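Local coordinates for PPC domain-containing protein (Archaeoglobus fulgidus, PDB 2H6L) that is of unknown function but binds zinc and assembles its PPC (plants and prokaryotes conserved) domain as a trimer, at residues 37-43 and 114-120; 45-51 and 105-111; 78-82 and 124-128. All coordinates share one frame; numbering follows the deposited sequence.

Contact 1: residues 37-43 and 114-120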
loop_
_atom_site.group_PDB
_atom_site.type_symbol
_atom_site.label_atom_id
_atom_site.label_comp_id
_atom_site.label_asym_id
_atom_site.label_seq_id
_atom_site.Cartn_x
_atom_site.Cartn_y
_atom_site.Cartn_z
ATOM N N ALA A 37 -0.864 -14.205 -11.708
ATOM C CA ALA A 37 -0.667 -13.947 -10.287
ATOM C C ALA A 37 0.198 -12.699 -10.152
ATOM O O ALA A 37 1.210 -12.570 -10.836
ATOM C CB ALA A 37 0.019 -15.143 -9.631
ATOM N N ALA A 38 -0.202 -11.778 -9.283
ATOM C CA ALA A 38 0.559 -10.546 -9.098
ATOM C C ALA A 38 0.088 -9.710 -7.920
ATOM O O ALA A 38 -0.977 -9.950 -7.353
ATOM C CB ALA A 38 0.490 -9.702 -10.368
ATOM N N HIS A 39 0.916 -8.736 -7.552
ATOM C CA HIS A 39 0.599 -7.802 -6.484
ATOM C C HIS A 39 0.324 -6.496 -7.219
ATOM O O HIS A 39 1.031 -6.163 -8.171
ATOM C CB HIS A 39 1.785 -7.612 -5.542
ATOM C CG HIS A 39 1.548 -6.580 -4.485
ATOM N ND1 HIS A 39 2.428 -5.547 -4.241
ATOM C CD2 HIS A 39 0.534 -6.429 -3.600
ATOM C CE1 HIS A 39 1.966 -4.805 -3.250
ATOM N NE2 HIS A 39 0.818 -5.319 -2.843
ATOM N N ILE A 40 -0.694 -5.764 -6.779
ATOM C CA ILE A 40 -1.079 -4.517 -7.424
ATOM C C ILE A 40 -1.100 -3.326 -6.485
ATOM O O ILE A 40 -1.519 -3.435 -5.335
ATOM C CB ILE A 40 -2.491 -4.623 -8.019
ATOM C CG1 ILE A 40 -2.525 -5.691 -9.114
ATOM C CG2 ILE A 40 -2.938 -3.267 -8.541
ATOM C CD1 ILE A 40 -3.937 -6.030 -9.572
ATOM N N SER A 41 -0.674 -2.179 -7.004
ATOM C CA SER A 41 -0.674 -0.945 -6.238
ATOM C C SER A 41 -0.893 0.226 -7.202
ATOM O O SER A 41 -0.444 0.180 -8.342
ATOM C CB SER A 41 0.654 -0.779 -5.514
ATOM O OG SER A 41 0.638 0.394 -4.729
ATOM N N ALA A 42 -1.588 1.265 -6.755
ATOM C CA ALA A 42 -1.825 2.420 -7.616
ATOM C C ALA A 42 -2.173 3.678 -6.839
ATOM O O ALA A 42 -2.585 3.615 -5.682
ATOM C CB ALA A 42 -2.946 2.106 -8.618
ATOM N N ILE A 43 -1.978 4.825 -7.483
ATOM C CA ILE A 43 -2.319 6.112 -6.895
ATOM C C ILE A 43 -2.806 6.981 -8.044
ATOM O O ILE A 43 -2.632 6.626 -9.205
ATOM C CB ILE A 43 -1.117 6.818 -6.211
ATOM C CG1 ILE A 43 0.007 7.067 -7.217
ATOM C CG2 ILE A 43 -0.623 5.994 -5.032
ATOM C CD1 ILE A 43 1.113 7.985 -6.665
ATOM N N GLU A 114 -1.682 5.765 -12.088
ATOM C CA GLU A 114 -0.376 5.165 -12.293
ATOM C C GLU A 114 -0.400 3.889 -11.463
ATOM O O GLU A 114 -0.531 3.924 -10.241
ATOM C CB GLU A 114 0.718 6.140 -11.830
ATOM C CG GLU A 114 0.566 7.521 -12.489
ATOM C CD GLU A 114 1.606 8.564 -12.059
ATOM O OE1 GLU A 114 2.152 8.475 -10.941
ATOM O OE2 GLU A 114 1.856 9.499 -12.849
ATOM N N VAL A 115 -0.284 2.760 -12.149
ATOM C CA VAL A 115 -0.353 1.461 -11.506
ATOM C C VAL A 115 0.977 0.729 -11.495
ATOM O O VAL A 115 1.724 0.767 -12.472
ATOM C CB VAL A 115 -1.388 0.552 -12.232
ATOM C CG1 VAL A 115 -1.624 -0.723 -11.436
ATOM C CG2 VAL A 115 -2.688 1.310 -12.447
ATOM N N PHE A 116 1.274 0.072 -10.381
ATOM C CA PHE A 116 2.494 -0.710 -10.291
ATOM C C PHE A 116 2.035 -2.153 -10.287
ATOM O O PHE A 116 1.228 -2.548 -9.449
ATOM C CB PHE A 116 3.264 -0.431 -8.999
ATOM C CG PHE A 116 4.447 -1.345 -8.796
ATOM C CD1 PHE A 116 5.411 -1.488 -9.792
ATOM C CD2 PHE A 116 4.594 -2.070 -7.616
ATOM C CE1 PHE A 116 6.497 -2.343 -9.625
ATOM C CE2 PHE A 116 5.675 -2.925 -7.438
ATOM C CZ PHE A 116 6.632 -3.063 -8.444
ATOM N N VAL A 117 2.523 -2.930 -11.239
ATOM C CA VAL A 117 2.150 -4.334 -11.310
ATOM C C VAL A 117 3.387 -5.191 -11.105
ATOM O O VAL A 117 4.373 -5.049 -11.823
ATOM C CB VAL A 117 1.518 -4.677 -12.665
ATOM C CG1 VAL A 117 1.189 -6.160 -12.724
ATOM C CG2 VAL A 117 0.268 -3.838 -12.874
ATOM N N LEU A 118 3.332 -6.071 -10.111
ATOM C CA LEU A 118 4.450 -6.958 -9.815
ATOM C C LEU A 118 4.002 -8.382 -10.093
ATOM O O LEU A 118 3.383 -9.027 -9.239
ATOM C CB LEU A 118 4.865 -6.822 -8.344
ATOM C CG LEU A 118 6.108 -7.588 -7.884
ATOM C CD1 LEU A 118 7.354 -6.999 -8.530
ATOM C CD2 LEU A 118 6.225 -7.497 -6.379
ATOM N N PRO A 119 4.281 -8.887 -11.308
ATOM C CA PRO A 119 3.879 -10.255 -11.647
ATOM C C PRO A 119 4.586 -11.272 -10.754
ATOM O O PRO A 119 5.737 -11.074 -10.354
ATOM C CB PRO A 119 4.275 -10.380 -13.120
ATOM C CG PRO A 119 5.440 -9.436 -13.240
ATOM C CD PRO A 119 4.977 -8.247 -12.440
ATOM N N LEU A 120 3.881 -12.350 -10.432
ATOM C CA LEU A 120 4.432 -13.397 -9.589
ATOM C C LEU A 120 4.457 -14.687 -10.395
ATOM O O LEU A 120 3.410 -15.189 -10.825
ATOM C CB LEU A 120 3.573 -13.553 -8.330
ATOM C CG LEU A 120 3.548 -12.298 -7.450
ATOM C CD1 LEU A 120 2.435 -12.390 -6.415
ATOM C CD2 LEU A 120 4.897 -12.133 -6.782
#

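Contact 2: residues 45-51 and 105-111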
loop_
_atom_site.group_PDB
_atom_site.type_symbol
_atom_site.label_atom_id
_atom_site.label_comp_id
_atom_site.label_asym_id
_atom_site.label_seq_id
_atom_site.Cartn_x
_atom_site.Cartn_y
_atom_site.Cartn_z
ATOM N N ALA A 45 -6.155 9.669 -9.357
ATOM C CA ALA A 45 -7.482 10.197 -9.081
ATOM C C ALA A 45 -8.501 9.589 -10.034
ATOM O O ALA A 45 -8.157 9.174 -11.137
ATOM C CB ALA A 45 -7.480 11.719 -9.214
ATOM N N VAL A 46 -9.754 9.560 -9.596
ATOM C CA VAL A 46 -10.849 9.006 -10.384
ATOM C C VAL A 46 -11.985 10.015 -10.484
ATOM O O VAL A 46 -12.120 10.895 -9.637
ATOM C CB VAL A 46 -11.404 7.710 -9.741
ATOM C CG1 VAL A 46 -10.300 6.667 -9.617
ATOM C CG2 VAL A 46 -11.989 8.018 -8.380
ATOM N N ARG A 47 -12.807 9.871 -11.519
ATOM C CA ARG A 47 -13.948 10.759 -11.736
ATOM C C ARG A 47 -15.191 10.243 -11.015
ATOM O O ARG A 47 -16.136 10.992 -10.760
ATOM C CB ARG A 47 -14.225 10.881 -13.236
ATOM C CG ARG A 47 -12.986 11.243 -14.063
ATOM C CD ARG A 47 -13.385 11.549 -15.504
ATOM N NE ARG A 47 -14.230 12.739 -15.586
ATOM C CZ ARG A 47 -15.115 12.962 -16.553
ATOM N NH1 ARG A 47 -15.276 12.072 -17.526
ATOM N NH2 ARG A 47 -15.839 14.076 -16.547
ATOM N N SER A 48 -15.191 8.955 -10.693
ATOM C CA SER A 48 -16.313 8.346 -9.985
ATOM C C SER A 48 -15.930 6.924 -9.628
ATOM O O SER A 48 -14.888 6.433 -10.050
ATOM C CB SER A 48 -17.560 8.321 -10.864
ATOM O OG SER A 48 -17.360 7.472 -11.982
ATOM N N ALA A 49 -16.782 6.244 -8.873
ATOM C CA ALA A 49 -16.451 4.889 -8.493
ATOM C C ALA A 49 -17.591 4.155 -7.829
ATOM O O ALA A 49 -18.604 4.746 -7.452
ATOM C CB ALA A 49 -15.245 4.911 -7.551
ATOM N N VAL A 50 -17.410 2.846 -7.705
ATOM C CA VAL A 50 -18.367 1.994 -7.028
ATOM C C VAL A 50 -17.547 1.107 -6.103
ATOM O O VAL A 50 -16.703 0.337 -6.552
ATOM C CB VAL A 50 -19.171 1.109 -8.005
ATOM C CG1 VAL A 50 -20.091 0.178 -7.209
ATOM C CG2 VAL A 50 -20.009 1.986 -8.944
ATOM N N ILE A 51 -17.782 1.247 -4.806
ATOM C CA ILE A 51 -17.071 0.465 -3.807
ATOM C C ILE A 51 -18.107 -0.281 -2.981
ATOM O O ILE A 51 -19.302 -0.225 -3.273
ATOM C CB ILE A 51 -16.249 1.368 -2.862
ATOM C CG1 ILE A 51 -17.184 2.298 -2.086
ATOM C CG2 ILE A 51 -15.235 2.183 -3.665
ATOM C CD1 ILE A 51 -16.498 3.075 -0.984
ATOM N N LEU A 105 -13.228 -2.608 -4.169
ATOM C CA LEU A 105 -13.428 -1.840 -5.392
ATOM C C LEU A 105 -14.145 -2.646 -6.469
ATOM O O LEU A 105 -13.733 -3.757 -6.795
ATOM C CB LEU A 105 -12.078 -1.361 -5.932
ATOM C CG LEU A 105 -12.105 -0.598 -7.254
ATOM C CD1 LEU A 105 -12.834 0.727 -7.057
ATOM C CD2 LEU A 105 -10.675 -0.362 -7.730
ATOM N N PHE A 106 -15.211 -2.078 -7.023
ATOM C CA PHE A 106 -15.968 -2.747 -8.078
ATOM C C PHE A 106 -15.674 -2.092 -9.414
ATOM O O PHE A 106 -15.424 -2.776 -10.409
ATOM C CB PHE A 106 -17.468 -2.686 -7.786
ATOM C CG PHE A 106 -17.898 -3.581 -6.659
ATOM C CD1 PHE A 106 -17.951 -4.959 -6.832
ATOM C CD2 PHE A 106 -18.234 -3.051 -5.421
ATOM C CE1 PHE A 106 -18.334 -5.797 -5.790
ATOM C CE2 PHE A 106 -18.617 -3.883 -4.370
ATOM C CZ PHE A 106 -18.667 -5.254 -4.554
ATOM N N SER A 107 -15.707 -0.763 -9.433
ATOM C CA SER A 107 -15.410 -0.009 -10.649
ATOM C C SER A 107 -14.987 1.415 -10.314
ATOM O O SER A 107 -15.324 1.950 -9.255
ATOM C CB SER A 107 -16.629 0.052 -11.569
ATOM O OG SER A 107 -17.634 0.892 -11.017
ATOM N N ALA A 108 -14.250 2.020 -11.237
ATOM C CA ALA A 108 -13.789 3.386 -11.083
ATOM C C ALA A 108 -13.431 3.951 -12.445
ATOM O O ALA A 108 -12.730 3.317 -13.232
ATOM C CB ALA A 108 -12.578 3.443 -10.163
ATOM N N GLU A 109 -13.943 5.140 -12.727
ATOM C CA GLU A 109 -13.641 5.805 -13.980
ATOM C C GLU A 109 -12.338 6.530 -13.708
ATOM O O GLU A 109 -12.237 7.291 -12.752
ATOM C CB GLU A 109 -14.730 6.808 -14.328
ATOM C CG GLU A 109 -14.612 7.373 -15.725
ATOM C CD GLU A 109 -15.743 8.326 -16.048
ATOM O OE1 GLU A 109 -16.907 7.981 -15.749
ATOM O OE2 GLU A 109 -15.469 9.414 -16.603
ATOM N N VAL A 110 -11.340 6.286 -14.545
ATOM C CA VAL A 110 -10.040 6.914 -14.368
ATOM C C VAL A 110 -9.922 8.376 -14.813
ATOM O O VAL A 110 -10.450 8.768 -15.863
ATOM C CB VAL A 110 -8.959 6.128 -15.123
ATOM C CG1 VAL A 110 -7.641 6.892 -15.082
ATOM C CG2 VAL A 110 -8.800 4.753 -14.518
ATOM N N PHE A 111 -9.224 9.172 -14.001
ATOM C CA PHE A 111 -8.945 10.560 -14.338
ATOM C C PHE A 111 -7.471 10.507 -14.730
ATOM O O PHE A 111 -7.090 10.865 -15.851
ATOM C CB PHE A 111 -9.116 11.495 -13.141
ATOM C CG PHE A 111 -8.781 12.932 -13.456
ATOM C CD1 PHE A 111 -9.623 13.696 -14.264
ATOM C CD2 PHE A 111 -7.596 13.496 -13.011
ATOM C CE1 PHE A 111 -9.287 14.995 -14.626
ATOM C CE2 PHE A 111 -7.242 14.801 -13.367
ATOM C CZ PHE A 111 -8.090 15.552 -14.180
#

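Contact 3: residues 78-82 and 124-128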
loop_
_atom_site.group_PDB
_atom_site.type_symbol
_atom_site.label_atom_id
_atom_site.label_comp_id
_atom_site.label_asym_id
_atom_site.label_seq_id
_atom_site.Cartn_x
_atom_site.Cartn_y
_atom_site.Cartn_z
ATOM N N ASN A 78 -4.400 -7.833 -5.460
ATOM C CA ASN A 78 -3.686 -8.919 -6.088
ATOM C C ASN A 78 -4.423 -9.475 -7.297
ATOM O O ASN A 78 -5.604 -9.191 -7.523
ATOM C CB ASN A 78 -3.472 -10.033 -5.065
ATOM C CG ASN A 78 -4.773 -10.544 -4.496
ATOM O OD1 ASN A 78 -5.614 -11.078 -5.225
ATOM N ND2 ASN A 78 -4.958 -10.375 -3.190
ATOM N N VAL A 79 -3.696 -10.270 -8.069
ATOM C CA VAL A 79 -4.226 -10.923 -9.257
ATOM C C VAL A 79 -4.150 -12.418 -9.012
ATOM O O VAL A 79 -3.165 -12.915 -8.461
ATOM C CB VAL A 79 -3.380 -10.612 -10.505
ATOM C CG1 VAL A 79 -3.865 -11.452 -11.676
ATOM C CG2 VAL A 79 -3.450 -9.131 -10.829
ATOM N N SER A 80 -5.195 -13.130 -9.413
ATOM C CA SER A 80 -5.244 -14.577 -9.260
ATOM C C SER A 80 -6.200 -15.123 -10.313
ATOM O O SER A 80 -6.740 -14.355 -11.113
ATOM C CB SER A 80 -5.702 -14.960 -7.848
ATOM O OG SER A 80 -6.844 -14.227 -7.458
HETATM N N MSE A 81 -6.404 -16.436 -10.322
HETATM C CA MSE A 81 -7.285 -17.046 -11.309
HETATM C C MSE A 81 -8.696 -17.337 -10.821
HETATM O O MSE A 81 -8.896 -17.983 -9.795
HETATM C CB MSE A 81 -6.656 -18.335 -11.852
HETATM C CG MSE A 81 -5.423 -18.115 -12.726
HETATM SE SE MSE A 81 -5.802 -17.248 -14.438
HETATM C CE MSE A 81 -6.252 -18.833 -15.456
ATOM N N LYS A 82 -9.667 -16.838 -11.576
ATOM C CA LYS A 82 -11.083 -17.047 -11.293
ATOM C C LYS A 82 -11.759 -17.262 -12.645
ATOM O O LYS A 82 -11.614 -16.446 -13.559
ATOM C CB LYS A 82 -11.691 -15.828 -10.592
ATOM C CG LYS A 82 -13.157 -16.015 -10.211
ATOM C CD LYS A 82 -13.705 -14.831 -9.416
ATOM C CE LYS A 82 -15.162 -15.050 -9.014
ATOM N NZ LYS A 82 -15.721 -13.901 -8.244
ATOM N N ALA A 124 -0.470 -20.047 -9.914
ATOM C CA ALA A 124 -1.442 -19.019 -9.571
ATOM C C ALA A 124 -2.580 -19.557 -8.713
ATOM O O ALA A 124 -3.133 -20.621 -8.987
ATOM C CB ALA A 124 -2.014 -18.394 -10.846
ATOM N N PRO A 125 -2.933 -18.830 -7.644
ATOM C CA PRO A 125 -4.030 -19.309 -6.802
ATOM C C PRO A 125 -5.357 -19.155 -7.543
ATOM O O PRO A 125 -5.558 -18.189 -8.290
ATOM C CB PRO A 125 -3.932 -18.427 -5.562
ATOM C CG PRO A 125 -3.331 -17.164 -6.080
ATOM C CD PRO A 125 -2.284 -17.648 -7.052
ATOM N N GLU A 126 -6.241 -20.131 -7.354
ATOM C CA GLU A 126 -7.543 -20.122 -7.995
ATOM C C GLU A 126 -8.609 -19.836 -6.950
ATOM O O GLU A 126 -8.538 -20.334 -5.824
ATOM C CB GLU A 126 -7.821 -21.474 -8.648
ATOM C CG GLU A 126 -6.778 -21.924 -9.653
ATOM C CD GLU A 126 -7.182 -23.200 -10.363
ATOM O OE1 GLU A 126 -8.230 -23.180 -11.045
ATOM O OE2 GLU A 126 -6.465 -24.217 -10.238
ATOM N N ARG A 127 -9.597 -19.035 -7.323
ATOM C CA ARG A 127 -10.672 -18.690 -6.409
ATOM C C ARG A 127 -11.855 -19.644 -6.540
ATOM O O ARG A 127 -12.404 -19.834 -7.627
ATOM C CB ARG A 127 -11.125 -17.246 -6.651
ATOM C CG ARG A 127 -10.114 -16.201 -6.182
ATOM C CD ARG A 127 -10.588 -14.773 -6.421
ATOM N NE ARG A 127 -9.564 -13.805 -6.033
ATOM C CZ ARG A 127 -9.236 -13.526 -4.776
ATOM N NH1 ARG A 127 -9.858 -14.134 -3.774
ATOM N NH2 ARG A 127 -8.274 -12.647 -4.518
ATOM N N ALA A 128 -12.230 -20.259 -5.424
ATOM C CA ALA A 128 -13.359 -21.186 -5.391
ATOM C C ALA A 128 -14.256 -20.784 -4.226
ATOM O O ALA A 128 -13.782 -20.234 -3.227
ATOM C CB ALA A 128 -12.865 -22.624 -5.211
HETATM O O HOH W 1 -7.281 -11.682 -7.374
#

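Contact 1: residues 37-43 and 114-120
Ala38 pairs with Pro119, Ile40 with Val117 and Ala42 with Val115 in an antiparallel beta ladder, a worked example of how the sheet of the PPC domain joins distant parts of one chain; strands 38-43 and 114-119 run 166° apart. These non-hydrogen-bonded pairs alternate with His39-Leu118, Ser41-Phe116 and Ile43-Glu114, each tied by two backbone bonds, of which Phe116 N to Ser41 O (2.7 Å) is almost straight at 177°. Beyond Ala38-Pro119, at the other end of the ladder, Leu120 N reaches Ala37 O at 2.7 Å, the donor standing above the carbonyl plane and not on a lone pair. The side chain of Leu120 lies against the start of the partner strand. Its CB sits 3.6 Å from Ala37 O; CG, set opposite its own carbonyl carbon (chi1 -63°), comes to 3.8 Å from Ala38 CA, and CD1 lies 3.8 Å from that same Ala38 CA. Phe6 of the same chain and Phe116 of the third subunit also pack on Leu120. Cutting this residue back to an alanine would probably uncover the Ala38 backbone and open a gap beside both phenylalanines. The sheet face bearing His39, Ser41, Phe116 and Glu114 meets neighbouring subunits: Phe116 stacks on His39 of the second subunit, and the Glu114 carboxylate is bonded to Asn78, His89 and Arg127 of that subunit. On the other face Val115 straddles two residues of the facing strand, its CG1 lying 4.1 Å from Ile40 CG2 and its CG2 3.9 Å from Ala42 CB.

Contact 2: residues 45-51 and 105-111
Ala49 and Ala108 bring their CA atoms to 4.0 Å where strand 48-51 runs almost exactly antiparallel to strand 105-110, at 177°. The ladder is interrupted by a classic beta bulge, in which Phe106 and Ser107 both face Val50. Val50 O consequently takes two N-H groups: Phe106 N at 2.9 Å, nearly in line with the C=O bond, and Ser107 N at 3.2 Å, in the carbonyl plane on a lone pair. The valine fills the outer side of the bulge, CG1 against Phe106 CB and CG2 3.3 Å from Ser107 OG. The Phe106 ring presents its edge to the partner strand, CD2 lying 3.7 Å from Ile51 C, while Lys63 makes a cation-pi contact with it and Tyr61 meets it edge-to-face; it also touches His104, a zinc ligand. On the inner side the Ala108 methyl lies between those of Ala49 and Val46, with Val46 CG1 4.0 Å from Ala108 CB. Where the chain corners at Arg47, the backbone N of Arg47 still bonds Glu109 O, and the two side chains form a salt bridge. Glu109 stretches out while the arginine bends at chi3 (65°), which carries NH1 to within 2.8 Å of Glu109 OE2 and leaves Arg47 CD 3.2 Å from the same oxygen. Guanidinium and carboxylate planes stand 78° apart, and the hydrogen bond is weak. Backbone hydrogen bonds and apolar side chains thus carry most of the contact, while this one skewed ion pair probably adds only modestly at a partly exposed corner.

Contact 3: residues 78-82 and 124-128
Met81, here selenomethionine, forms a single backbone bridge with Glu126, held from both sides: Met81 N gives a bond to Pro125 O at 2.8 Å, and Arg127 N gives one to Met81 O, also at 2.8 Å. The fit is close, for Glu126 CA lies 3.1 Å from Met81 O in a CA-H...O contact, and Ser80 CB rests 3.7 Å from Pro125 CG. The buried flank belongs to Arg127, whose chain, extended from CG to NE, passes alongside Ser80 OG and carries the guanidinium to Asn78. There NH2 makes a weak bond, 3.2 Å long, to Asn78 OD1, which comes in at the guanidinium edge with the two planes 21° apart. A water at that edge bonds Ser80 OG (2.6 Å) and accepts from Arg127 NH2; Ser80 OG also bonds Trp138 NE1. Stronger partners lie across the subunit interface, where Glu114 of the third subunit takes Arg127 NH1 in a salt bridge and Asn78 ND2 in a hydrogen bond. Lys82, on the Arg127 side, makes cation-pi contacts with Phe136 and Phe87. The other flank is looser: Met81 CG touches Ala124 CB at 3.9 Å before the selenomethionine chain, bent at chi2 and chi3, turns away, and the Glu126 side chain is exposed. That same Glu114 also bonds the zinc ligand His89, an arrangement consistent with a second shell of a metal site at a subunit interface.

After two N-terminal strands and helix 22-33, the chain lays down 37-43 and 45-51, then 78-82, and only later returns with their partners 105-111, 114-120 and 124-128. Contact 2 closes an inner loop, within the longer one that contact 1 closes. Contact 3 crosses both, because 78-82 lies within their loops and 124-128 beyond them. Contacts 1 and 2 lie within the curled main sheet, whereas contact 3 ties its strand 70-82 to the small C-terminal sheet of 127-129 and 136-138. Contacts 1 and 3 touch directly through the neighbouring strands 38-43 and 70-82, where Ile40 packs on Val79, but contacts 2 and 3 lie on opposite sides of the chain's centre, about 23 Å apart between centres.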